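Local coordinates for putative flagellar protein FliS (Parabacteroides merdae ATCC 43184, PDB 4YOK) that is of unknown function, a DUF3823-family protein that pairs a prealbumin-like N-terminal domain with a C-terminal domain of the E-set clan, at residues V111-R124 with V158-S170. Sequence-based numbering, arbitrary orientation.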
loop_
_atom_site.group_PDB
_atom_site.type_symbol
_atom_site.label_atom_id
_atom_site.label_comp_id
_atom_site.label_asym_id
_atom_site.label_seq_id
_atom_site.Cartn_x
_atom_site.Cartn_y
_atom_site.Cartn_z
ATOM N N VAL A 111 0.738 -17.075 -14.136
ATOM C CA VAL A 111 2.066 -17.627 -14.355
ATOM C C VAL A 111 1.955 -18.885 -15.191
ATOM O O VAL A 111 1.047 -19.693 -14.990
ATOM C CB VAL A 111 2.944 -17.885 -13.090
ATOM C CG1 VAL A 111 3.273 -16.598 -12.337
ATOM C CG2 VAL A 111 2.355 -18.951 -12.156
ATOM N N THR A 112 2.891 -19.048 -16.111
ATOM C CA THR A 112 3.073 -20.269 -16.887
ATOM C C THR A 112 4.373 -20.894 -16.358
ATOM O O THR A 112 4.883 -20.459 -15.321
ATOM C CB THR A 112 3.090 -19.987 -18.402
ATOM O OG1 THR A 112 4.312 -19.311 -18.724
ATOM C CG2 THR A 112 1.865 -19.205 -18.873
ATOM N N GLY A 113 4.917 -21.878 -17.060
ATOM C CA GLY A 113 6.207 -22.436 -16.677
ATOM C C GLY A 113 7.346 -21.498 -17.059
ATOM O O GLY A 113 8.413 -21.537 -16.449
ATOM N N SER A 114 7.108 -20.615 -18.051
ATOM C CA SER A 114 8.096 -19.718 -18.641
ATOM C C SER A 114 7.948 -18.242 -18.199
ATOM O O SER A 114 8.960 -17.539 -18.105
ATOM C CB SER A 114 8.024 -19.840 -20.169
ATOM O OG SER A 114 7.855 -18.650 -20.934
ATOM N N ALA A 115 6.721 -17.766 -17.929
ATOM C CA ALA A 115 6.576 -16.335 -17.650
ATOM C C ALA A 115 5.482 -15.968 -16.660
ATOM O O ALA A 115 4.527 -16.711 -16.465
ATOM C CB ALA A 115 6.273 -15.619 -18.959
HETATM N N MSE A 116 5.638 -14.787 -16.060
HETATM C CA MSE A 116 4.602 -14.129 -15.296
HETATM C C MSE A 116 3.996 -13.122 -16.254
HETATM O O MSE A 116 4.724 -12.263 -16.782
HETATM C CB MSE A 116 5.125 -13.463 -14.030
HETATM C CG MSE A 116 4.053 -12.594 -13.402
HETATM SE SE MSE A 116 4.656 -11.809 -11.752
HETATM C CE MSE A 116 3.036 -10.906 -11.332
ATOM N N ASN A 117 2.699 -13.272 -16.524
ATOM C CA ASN A 117 1.922 -12.399 -17.408
ATOM C C ASN A 117 1.060 -11.479 -16.555
ATOM O O ASN A 117 0.412 -11.936 -15.606
ATOM C CB ASN A 117 1.076 -13.248 -18.370
ATOM C CG ASN A 117 1.937 -14.144 -19.235
ATOM O OD1 ASN A 117 2.880 -13.690 -19.880
ATOM N ND2 ASN A 117 1.664 -15.434 -19.253
ATOM N N ALA A 118 1.102 -10.180 -16.853
ATOM C CA ALA A 118 0.351 -9.172 -16.104
ATOM C C ALA A 118 -0.245 -8.152 -17.066
ATOM O O ALA A 118 0.481 -7.509 -17.834
ATOM C CB ALA A 118 1.254 -8.483 -15.072
ATOM N N SER A 119 -1.579 -8.088 -17.098
ATOM C CA SER A 119 -2.302 -7.095 -17.880
ATOM C C SER A 119 -3.089 -6.269 -16.889
ATOM O O SER A 119 -3.712 -6.846 -15.999
ATOM C CB SER A 119 -3.224 -7.769 -18.898
ATOM O OG SER A 119 -2.423 -8.313 -19.931
ATOM N N PHE A 120 -3.024 -4.934 -16.987
ATOM C CA PHE A 120 -3.729 -4.047 -16.053
ATOM C C PHE A 120 -3.744 -2.640 -16.593
ATOM O O PHE A 120 -3.127 -2.361 -17.631
ATOM C CB PHE A 120 -3.110 -4.083 -14.622
ATOM C CG PHE A 120 -1.621 -3.817 -14.565
ATOM C CD1 PHE A 120 -0.706 -4.841 -14.793
ATOM C CD2 PHE A 120 -1.137 -2.572 -14.186
ATOM C CE1 PHE A 120 0.666 -4.600 -14.728
ATOM C CE2 PHE A 120 0.242 -2.339 -14.094
ATOM C CZ PHE A 120 1.132 -3.342 -14.412
HETATM N N MSE A 121 -4.499 -1.774 -15.931
HETATM C CA MSE A 121 -4.607 -0.366 -16.280
HETATM C C MSE A 121 -3.948 0.499 -15.212
HETATM O O MSE A 121 -4.133 0.260 -14.018
HETATM C CB MSE A 121 -6.090 0.025 -16.409
HETATM C CG MSE A 121 -6.728 -0.534 -17.647
HETATM SE SE MSE A 121 -6.807 0.878 -18.972
HETATM C CE MSE A 121 -8.058 2.101 -17.991
ATOM N N ILE A 122 -3.191 1.496 -15.647
ATOM C CA ILE A 122 -2.568 2.480 -14.764
ATOM C C ILE A 122 -3.260 3.785 -15.059
ATOM O O ILE A 122 -3.164 4.298 -16.183
ATOM C CB ILE A 122 -1.028 2.591 -14.902
ATOM C CG1 ILE A 122 -0.335 1.265 -14.527
ATOM C CG2 ILE A 122 -0.505 3.781 -14.034
ATOM C CD1 ILE A 122 1.147 1.192 -14.997
ATOM N N ASN A 123 -3.998 4.280 -14.083
ATOM C CA ASN A 123 -4.750 5.527 -14.184
ATOM C C ASN A 123 -3.997 6.632 -13.469
ATOM O O ASN A 123 -3.732 6.511 -12.267
ATOM C CB ASN A 123 -6.146 5.331 -13.556
ATOM C CG ASN A 123 -6.833 4.070 -14.042
ATOM O OD1 ASN A 123 -7.197 3.975 -15.207
ATOM N ND2 ASN A 123 -6.880 3.022 -13.208
ATOM N N ARG A 124 -3.685 7.722 -14.190
ATOM C CA ARG A 124 -3.008 8.872 -13.597
ATOM C C ARG A 124 -4.043 9.743 -12.872
ATOM O O ARG A 124 -5.006 10.209 -13.496
ATOM C CB ARG A 124 -2.243 9.680 -14.659
ATOM C CG ARG A 124 -1.430 10.832 -14.041
ATOM C CD ARG A 124 -0.600 11.633 -15.044
ATOM N NE ARG A 124 -1.431 12.125 -16.142
ATOM C CZ ARG A 124 -1.243 11.798 -17.419
ATOM N NH1 ARG A 124 -0.245 10.988 -17.765
ATOM N NH2 ARG A 124 -2.041 12.284 -18.358
ATOM N N VAL A 158 7.247 2.437 -18.792
ATOM C CA VAL A 158 5.779 2.360 -18.825
ATOM C C VAL A 158 5.168 3.742 -18.622
ATOM O O VAL A 158 5.653 4.538 -17.813
ATOM C CB VAL A 158 5.247 1.345 -17.769
ATOM C CG1 VAL A 158 3.733 1.152 -17.878
ATOM C CG2 VAL A 158 5.956 -0.001 -17.892
ATOM N N VAL A 159 4.084 4.015 -19.347
ATOM C CA VAL A 159 3.329 5.268 -19.242
ATOM C C VAL A 159 1.875 4.915 -18.834
ATOM O O VAL A 159 1.475 3.769 -19.023
ATOM C CB VAL A 159 3.394 6.135 -20.547
ATOM C CG1 VAL A 159 4.810 6.664 -20.794
ATOM C CG2 VAL A 159 2.870 5.378 -21.766
ATOM N N PRO A 160 1.056 5.869 -18.313
ATOM C CA PRO A 160 -0.336 5.531 -17.961
ATOM C C PRO A 160 -1.143 5.015 -19.155
ATOM O O PRO A 160 -0.871 5.367 -20.311
ATOM C CB PRO A 160 -0.896 6.867 -17.452
ATOM C CG PRO A 160 0.295 7.593 -16.957
ATOM C CD PRO A 160 1.348 7.278 -17.979
ATOM N N GLY A 161 -2.127 4.180 -18.847
ATOM C CA GLY A 161 -2.997 3.535 -19.820
ATOM C C GLY A 161 -3.002 2.031 -19.646
ATOM O O GLY A 161 -2.727 1.528 -18.553
ATOM N N SER A 162 -3.299 1.298 -20.727
ATOM C CA SER A 162 -3.321 -0.169 -20.691
ATOM C C SER A 162 -1.897 -0.689 -20.699
ATOM O O SER A 162 -1.059 -0.173 -21.441
ATOM C CB SER A 162 -4.101 -0.723 -21.883
ATOM O OG SER A 162 -5.451 -0.308 -21.810
ATOM N N VAL A 163 -1.599 -1.664 -19.839
ATOM C CA VAL A 163 -0.256 -2.224 -19.720
ATOM C C VAL A 163 -0.332 -3.749 -19.932
ATOM O O VAL A 163 -1.283 -4.391 -19.465
ATOM C CB VAL A 163 0.334 -1.833 -18.337
ATOM C CG1 VAL A 163 1.668 -2.479 -18.104
ATOM C CG2 VAL A 163 0.459 -0.319 -18.212
ATOM N N ASN A 164 0.630 -4.299 -20.697
ATOM C CA ASN A 164 0.732 -5.733 -21.012
ATOM C C ASN A 164 2.191 -6.175 -20.859
ATOM O O ASN A 164 3.021 -5.848 -21.699
ATOM C CB ASN A 164 0.188 -6.011 -22.432
ATOM C CG ASN A 164 -0.007 -7.470 -22.743
ATOM O OD1 ASN A 164 -0.385 -8.264 -21.876
ATOM N ND2 ASN A 164 0.169 -7.848 -24.007
ATOM N N LEU A 165 2.513 -6.840 -19.748
ATOM C CA LEU A 165 3.891 -7.223 -19.414
ATOM C C LEU A 165 4.060 -8.723 -19.243
ATOM O O LEU A 165 3.139 -9.427 -18.808
ATOM C CB LEU A 165 4.345 -6.514 -18.116
ATOM C CG LEU A 165 4.111 -4.996 -18.046
ATOM C CD1 LEU A 165 4.422 -4.439 -16.672
ATOM C CD2 LEU A 165 4.940 -4.238 -19.083
ATOM N N SER A 166 5.255 -9.208 -19.601
ATOM C CA SER A 166 5.646 -10.614 -19.435
ATOM C C SER A 166 7.043 -10.644 -18.880
ATOM O O SER A 166 7.946 -10.048 -19.466
ATOM C CB SER A 166 5.554 -11.390 -20.743
ATOM O OG SER A 166 4.201 -11.658 -21.058
ATOM N N ALA A 167 7.204 -11.254 -17.720
ATOM C CA ALA A 167 8.500 -11.361 -17.039
ATOM C C ALA A 167 8.973 -12.796 -17.134
ATOM O O ALA A 167 8.188 -13.721 -16.878
ATOM C CB ALA A 167 8.377 -10.918 -15.581
ATOM N N ASP A 168 10.233 -12.993 -17.537
ATOM C CA ASP A 168 10.782 -14.337 -17.718
ATOM C C ASP A 168 11.113 -14.965 -16.363
ATOM O O ASP A 168 12.059 -14.546 -15.702
ATOM C CB ASP A 168 12.033 -14.270 -18.606
ATOM C CG ASP A 168 12.599 -15.612 -19.013
ATOM O OD1 ASP A 168 12.057 -16.647 -18.566
ATOM O OD2 ASP A 168 13.493 -15.630 -19.860
ATOM N N ILE A 169 10.334 -15.980 -15.958
ATOM C CA ILE A 169 10.557 -16.673 -14.685
ATOM C C ILE A 169 11.199 -18.058 -14.927
ATOM O O ILE A 169 11.335 -18.836 -13.984
ATOM C CB ILE A 169 9.228 -16.797 -13.885
ATOM C CG1 ILE A 169 8.185 -17.625 -14.691
ATOM C CG2 ILE A 169 8.688 -15.404 -13.447
ATOM C CD1 ILE A 169 6.875 -18.091 -13.842
ATOM N N SER A 170 11.547 -18.394 -16.186
ATOM C CA SER A 170 12.138 -19.707 -16.496
ATOM C C SER A 170 13.480 -19.892 -15.769
ATOM O O SER A 170 14.174 -18.917 -15.492
ATOM C CB SER A 170 12.325 -19.864 -17.999
ATOM O OG SER A 170 13.293 -18.930 -18.456
#
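V163 lies over one face of the F120 ring, its CG1 methyl making a CH-pi contact 4.3 Å from the ring centroid, while L165 CD1 comes in obliquely, 4.1 Å from F120 CZ. The ring gets there because CG sits between the backbone N and the carbonyl carbon (chi1 53°), laying the phenyl back beside V163 with the two side chains pointing the same way. The guanidinium of R124 meets P160 at a slant, with NH1 3.5 Å from CG of the proline. On the F120 side of the sheet, V163 turns its other methyl, CG2, to I122 CD1 (3.6 Å), which also touches V158. Farther along, I169 tucks CD1 under the turn, 3.4 Å from T112 O. The other face is mostly polar: S166 OG donates to N117 OD1 at 2.7 Å, in the plane of the amide, across a non-hydrogen-bonded pair. An alanine at N117 would take away that acceptor and is likely to leave the S166 hydroxyl without its mate across the strands. Between the faces runs a regular antiparallel ladder, M116, A118, F120 and I122 each giving and taking a backbone bond with A167, L165, V163 and G161; the L165 N to A118 O bond is almost straight (176°). Strand 102-111 pairs along the far edge of 115-124, and V134 and V185 pack on F120 from the opposing sheet. Mostly polar on one face and apolar on the one turned to the opposing sheet, this is the two-layer packing of an immunoglobulin-like beta sandwich, consistent with an E-set domain.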